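Local coordinates for exopolysaccharide biosynthesis protein (Pantoea stewartii subsp. stewartii DC283, PDB 6TGF), which modifies biofilm glycan, probably as a hydrolase, using a trimeric, bacteriophage tailspike-like parallel beta-helix scaffold, at residues L236-F241 with I269-P274; F293-A298 with S330-N335. All blocks are in the same frame, centred on the assembly; numbering follows the deposited sequence.

Interaction 1: L236-F241 with I269-P274; sequences LSLFDF and ICVQFP. With EDO (1,2-ethanediol), chain C.
L238 and F239 lay their side chains on F273 and P274, where the loop 236-241 closes over strand 271-272 near the N-terminal end of the tailspike-like parallel beta-helix. Two of the apolar contacts are of the CH-pi type, with the roles exchanged. L238 offers an aliphatic carbon to an aromatic face: CD1 stands over the middle of the F273 ring, 3.5 Å from its centroid and 14° off the normal. With CG turned beside the backbone N (chi1 -75°), the same leucine also brings CD1 to 4.0 Å from V271 CG1, and its side chain also touches I255 and M258 of helix 252-265. F239 instead offers the ring, and P274 CG lies over one of its faces.

The polar part of the contact is slight. L238 N gives a weak, bent hydrogen bond to Q272 O, and S237 CA approaches the same carbonyl oxygen at 3.3 Å. The Q272 side chain leads elsewhere: OE1 is taken by R294, while NE2 returns to F273 O at 3.1 Å.

Within 236-241 the turn has hydrogen bonds of its own. D240 N bonds to S237 O, and D240, salt-bridged through OD1 to R228, receives S237 N on the anti side of its OD2 at 3.0 Å, along a nearly straight N-H...O line of 168°.

Interaction 2: F293-A298 with S330-N335; sequences FRISGA and SNLIFN
S296 and S330 sit side by side on neighbouring rungs and point to the same face of the sheet, joined by a parallel bridge and by a hydrogen bond between their hydroxyls, OG to OG 3.0 Å. The two serines reach this meeting by different rotations. In S296 OG stands anti to the backbone N (chi1 -169°), beside the carbonyl carbon, whereas S330 OG is tucked between its own N and carbonyl carbon (chi1 55°). N301 of the second subunit packs on S330 and N331 and makes a weak hydrogen bond to S296 OG, which places this serine pair at the interface between subunits.

The backbone ladder frames the pair. S330 N bonds to I295 O at 3.3 Å, and G297 N bonds to S330 O at 3.0 Å; both donors lie in the plane of the carbonyl they use. Just beyond, N331 adopts a left-handed backbone conformation and turns the chain through a corner. Its side chain folds back over the neighbouring rung, with CB 3.6 Å from G297 O, while its own carbonyl oxygen lies close to G297 CA.

Past the corner, L332 divides its methyl groups between two neighbours. CD2 sits 3.8 Å from G297 N, and CD1 lies 4.4 Å from I295 CG2. I295 also touches F320, and L332 touches I310, so both belong to the apolar stack between the sheets. Parallel strands bonded rung to rung, apolar side chains turned inward and a corner at N331 that carries the chain to another face fit the parallel beta-helix of tailspike-like proteins.

Of the segments concerned, the chain, followed from the N terminus, lays down loop 236-241 first, runs through helix 252-265, and returns at 269-274, where interaction 1 closes an excursion of 27 residues, about half of them helical. Interaction 2 opens only afterwards: from 293-298 the chain makes a further circuit, with strands but no helix, before 330-335 completes it. The two closures therefore follow in series and neither nest nor cross. They meet laterally, since strand 271-272 pairs with strand 290-296, which pairs in turn with strand 327-330. R294 also spans the two contacts, NH1 probably hydrogen-bonded to I269 O. Together they join loop 236-241 and helix 252-265 to successive rungs of the beta-helix.

Interaction 1: L236-F241 with I269-P274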
loop_
_atom_site.group_PDB
_atom_site.type_symbol
_atom_site.label_atom_id
_atom_site.label_comp_id
_atom_site.label_asym_id
_atom_site.label_seq_id
_atom_site.Cartn_x
_atom_site.Cartn_y
_atom_site.Cartn_z
ATOM N N LEU B 236 18.284 15.828 17.412
ATOM C CA LEU B 236 19.727 15.480 17.536
ATOM C C LEU B 236 20.160 14.695 16.291
ATOM O O LEU B 236 19.319 13.962 15.728
ATOM C CB LEU B 236 19.962 14.655 18.808
ATOM C CG LEU B 236 19.951 15.428 20.127
ATOM C CD1 LEU B 236 19.971 14.470 21.309
ATOM C CD2 LEU B 236 21.125 16.391 20.217
ATOM N N SER B 237 21.420 14.857 15.879
ATOM C CA SER B 237 22.061 14.119 14.758
ATOM C C SER B 237 23.475 13.699 15.169
ATOM O O SER B 237 23.918 14.109 16.256
ATOM C CB SER B 237 22.074 14.943 13.493
ATOM O OG SER B 237 22.987 16.028 13.599
ATOM N N LEU B 238 24.157 12.926 14.319
ATOM C CA LEU B 238 25.529 12.410 14.578
ATOM C C LEU B 238 26.537 13.566 14.610
ATOM O O LEU B 238 27.621 13.365 15.189
ATOM C CB LEU B 238 25.901 11.374 13.512
ATOM C CG LEU B 238 25.243 10.003 13.666
ATOM C CD1 LEU B 238 25.476 9.152 12.429
ATOM C CD2 LEU B 238 25.753 9.286 14.907
ATOM N N PHE B 239 26.203 14.722 14.018
ATOM C CA PHE B 239 27.003 15.974 14.106
ATOM C C PHE B 239 27.208 16.342 15.582
ATOM O O PHE B 239 28.318 16.781 15.937
ATOM C CB PHE B 239 26.337 17.136 13.361
ATOM C CG PHE B 239 26.460 17.135 11.854
ATOM C CD1 PHE B 239 27.399 16.352 11.196
ATOM C CD2 PHE B 239 25.651 17.963 11.089
ATOM C CE1 PHE B 239 27.503 16.376 9.813
ATOM C CE2 PHE B 239 25.759 17.988 9.707
ATOM C CZ PHE B 239 26.685 17.195 9.070
ATOM N N ASP B 240 26.174 16.149 16.409
ATOM C CA ASP B 240 26.187 16.458 17.865
ATOM C C ASP B 240 27.109 15.481 18.605
ATOM O O ASP B 240 27.553 15.836 19.713
ATOM C CB ASP B 240 24.775 16.422 18.456
ATOM C CG ASP B 240 23.848 17.470 17.866
ATOM O OD1 ASP B 240 24.233 18.656 17.862
ATOM O OD2 ASP B 240 22.757 17.088 17.403
ATOM N N PHE B 241 27.374 14.305 18.023
ATOM C CA PHE B 241 28.247 13.245 18.595
ATOM C C PHE B 241 29.615 13.235 17.894
ATOM O O PHE B 241 30.409 12.313 18.159
ATOM C CB PHE B 241 27.529 11.893 18.543
ATOM C CG PHE B 241 26.433 11.752 19.570
ATOM C CD1 PHE B 241 25.172 12.279 19.338
ATOM C CD2 PHE B 241 26.671 11.115 20.780
ATOM C CE1 PHE B 241 24.168 12.163 20.289
ATOM C CE2 PHE B 241 25.667 11.000 21.731
ATOM C CZ PHE B 241 24.418 11.522 21.484
ATOM N N ILE B 269 14.936 7.491 18.971
ATOM C CA ILE B 269 15.567 8.069 17.741
ATOM C C ILE B 269 16.828 7.264 17.404
ATOM O O ILE B 269 17.133 7.119 16.203
ATOM C CB ILE B 269 15.881 9.576 17.872
ATOM C CG1 ILE B 269 16.187 10.177 16.494
ATOM C CG2 ILE B 269 16.993 9.825 18.883
ATOM C CD1 ILE B 269 16.758 11.576 16.508
ATOM N N CYS B 270 17.538 6.778 18.424
ATOM C CA CYS B 270 18.698 5.863 18.276
ATOM C C CYS B 270 19.790 6.580 17.462
ATOM O O CYS B 270 20.351 7.554 18.001
ATOM C CB CYS B 270 18.229 4.541 17.676
ATOM S SG CYS B 270 19.413 3.183 17.862
ATOM N N VAL B 271 20.058 6.160 16.219
ATOM C CA VAL B 271 21.145 6.720 15.356
ATOM C C VAL B 271 20.513 7.513 14.205
ATOM O O VAL B 271 19.868 6.890 13.340
ATOM C CB VAL B 271 22.077 5.611 14.828
ATOM C CG1 VAL B 271 23.269 6.187 14.079
ATOM C CG2 VAL B 271 22.549 4.689 15.944
ATOM N N GLN B 272 20.709 8.836 14.199
ATOM C CA GLN B 272 20.182 9.768 13.166
ATOM C C GLN B 272 21.357 10.445 12.454
ATOM O O GLN B 272 22.058 11.245 13.103
ATOM C CB GLN B 272 19.259 10.806 13.807
ATOM C CG GLN B 272 18.627 11.769 12.810
ATOM C CD GLN B 272 17.697 11.065 11.852
ATOM O OE1 GLN B 272 16.830 10.294 12.257
ATOM N NE2 GLN B 272 17.867 11.332 10.568
ATOM N N PHE B 273 21.557 10.127 11.170
ATOM C CA PHE B 273 22.504 10.822 10.259
ATOM C C PHE B 273 21.882 12.129 9.780
ATOM O O PHE B 273 20.690 12.176 9.488
ATOM C CB PHE B 273 22.822 9.978 9.022
ATOM C CG PHE B 273 23.758 8.817 9.236
ATOM C CD1 PHE B 273 23.271 7.570 9.593
ATOM C CD2 PHE B 273 25.122 8.961 9.035
ATOM C CE1 PHE B 273 24.131 6.497 9.767
ATOM C CE2 PHE B 273 25.982 7.888 9.214
ATOM C CZ PHE B 273 25.484 6.658 9.579
ATOM N N PRO B 274 22.663 13.226 9.673
ATOM C CA PRO B 274 22.248 14.379 8.880
ATOM C C PRO B 274 22.528 14.074 7.401
ATOM O O PRO B 274 23.102 13.034 7.123
ATOM C CB PRO B 274 23.095 15.532 9.436
ATOM C CG PRO B 274 24.334 14.869 10.014
ATOM C CD PRO B 274 23.974 13.424 10.307
HETATM C C1 EDO C . 33.595 11.555 17.058
HETATM O O1 EDO C . 33.412 10.787 18.231
HETATM C C2 EDO C . 34.591 12.648 17.226
HETATM O O2 EDO C . 35.868 12.377 16.673
#

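Interaction 2: F293-A298 with S330-N335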
loop_
_atom_site.group_PDB
_atom_site.type_symbol
_atom_site.label_atom_id
_atom_site.label_comp_id
_atom_site.label_asym_id
_atom_site.label_seq_id
_atom_site.Cartn_x
_atom_site.Cartn_y
_atom_site.Cartn_z
ATOM N N PHE B 293 16.863 -1.252 17.654
ATOM C CA PHE B 293 17.933 -0.608 16.847
ATOM C C PHE B 293 17.285 0.138 15.678
ATOM O O PHE B 293 16.821 -0.518 14.728
ATOM C CB PHE B 293 18.958 -1.622 16.331
ATOM C CG PHE B 293 20.125 -0.986 15.616
ATOM C CD1 PHE B 293 20.054 -0.670 14.268
ATOM C CD2 PHE B 293 21.288 -0.677 16.302
ATOM C CE1 PHE B 293 21.127 -0.073 13.621
ATOM C CE2 PHE B 293 22.359 -0.081 15.655
ATOM C CZ PHE B 293 22.278 0.219 14.315
ATOM N N ARG B 294 17.242 1.469 15.760
ATOM C CA ARG B 294 16.810 2.357 14.651
ATOM C C ARG B 294 18.051 3.045 14.072
ATOM O O ARG B 294 18.950 3.407 14.851
ATOM C CB ARG B 294 15.774 3.375 15.137
ATOM C CG ARG B 294 15.385 4.414 14.095
ATOM C CD ARG B 294 14.511 5.504 14.678
ATOM N NE ARG B 294 14.218 6.561 13.716
ATOM C CZ ARG B 294 15.049 7.542 13.369
ATOM N NH1 ARG B 294 16.262 7.623 13.893
ATOM N NH2 ARG B 294 14.663 8.447 12.484
ATOM N N ILE B 295 18.094 3.194 12.748
ATOM C CA ILE B 295 19.149 3.959 12.024
ATOM C C ILE B 295 18.508 4.573 10.775
ATOM O O ILE B 295 17.833 3.833 10.034
ATOM C CB ILE B 295 20.371 3.062 11.725
ATOM C CG1 ILE B 295 21.579 3.879 11.262
ATOM C CG2 ILE B 295 20.033 1.953 10.740
ATOM C CD1 ILE B 295 22.902 3.209 11.545
ATOM N N SER B 296 18.660 5.886 10.587
ATOM C CA SER B 296 17.960 6.666 9.533
ATOM C C SER B 296 18.860 7.788 9.007
ATOM O O SER B 296 19.592 8.392 9.817
ATOM C CB SER B 296 16.657 7.211 10.054
ATOM O OG SER B 296 15.868 7.737 8.995
ATOM N N GLY B 297 18.797 8.042 7.697
ATOM C CA GLY B 297 19.397 9.222 7.045
ATOM C C GLY B 297 18.453 10.410 7.086
ATOM O O GLY B 297 17.323 10.247 7.588
ATOM N N ALA B 298 18.898 11.561 6.570
ATOM C CA ALA B 298 18.179 12.859 6.595
ATOM C C ALA B 298 16.681 12.641 6.346
ATOM O O ALA B 298 16.324 12.218 5.228
ATOM C CB ALA B 298 18.771 13.793 5.570
ATOM N N SER B 330 16.146 3.291 7.278
ATOM C CA SER B 330 15.443 4.172 6.308
ATOM C C SER B 330 16.338 5.324 5.839
ATOM O O SER B 330 17.181 5.788 6.626
ATOM C CB SER B 330 14.144 4.683 6.888
ATOM O OG SER B 330 14.353 5.325 8.138
ATOM N N ASN B 331 16.147 5.748 4.584
ATOM C CA ASN B 331 16.721 6.983 3.986
ATOM C C ASN B 331 18.250 6.886 3.927
ATOM O O ASN B 331 18.911 7.884 4.265
ATOM C CB ASN B 331 16.284 8.228 4.763
ATOM C CG ASN B 331 14.797 8.264 5.032
ATOM O OD1 ASN B 331 13.996 7.945 4.156
ATOM N ND2 ASN B 331 14.419 8.653 6.239
ATOM N N LEU B 332 18.792 5.749 3.483
ATOM C CA LEU B 332 20.261 5.528 3.384
ATOM C C LEU B 332 20.626 4.990 1.997
ATOM O O LEU B 332 19.970 4.036 1.536
ATOM C CB LEU B 332 20.704 4.554 4.480
ATOM C CG LEU B 332 20.649 5.098 5.906
ATOM C CD1 LEU B 332 20.845 3.979 6.917
ATOM C CD2 LEU B 332 21.685 6.191 6.117
ATOM N N ILE B 333 21.632 5.600 1.367
ATOM C CA ILE B 333 22.412 5.009 0.240
ATOM C C ILE B 333 23.660 4.366 0.852
ATOM O O ILE B 333 24.357 5.062 1.611
ATOM C CB ILE B 333 22.769 6.070 -0.822
ATOM C CG1 ILE B 333 21.543 6.884 -1.251
ATOM C CG2 ILE B 333 23.467 5.421 -2.009
ATOM C CD1 ILE B 333 21.830 7.993 -2.240
ATOM N N PHE B 334 23.908 3.083 0.575
ATOM C CA PHE B 334 25.168 2.379 0.935
ATOM C C PHE B 334 25.923 2.020 -0.348
ATOM O O PHE B 334 25.466 1.120 -1.085
ATOM C CB PHE B 334 24.910 1.135 1.790
ATOM C CG PHE B 334 26.144 0.306 2.057
ATOM C CD1 PHE B 334 27.327 0.905 2.466
ATOM C CD2 PHE B 334 26.129 -1.071 1.896
ATOM C CE1 PHE B 334 28.464 0.147 2.705
ATOM C CE2 PHE B 334 27.267 -1.829 2.140
ATOM C CZ PHE B 334 28.431 -1.218 2.544
ATOM N N ASN B 335 27.036 2.716 -0.599
ATOM C CA ASN B 335 27.973 2.449 -1.722
ATOM C C ASN B 335 29.096 1.540 -1.207
ATOM O O ASN B 335 30.024 2.060 -0.555
ATOM C CB ASN B 335 28.505 3.751 -2.328
ATOM C CG ASN B 335 29.478 3.527 -3.468
ATOM O OD1 ASN B 335 29.462 2.482 -4.117
ATOM N ND2 ASN B 335 30.328 4.509 -3.720
#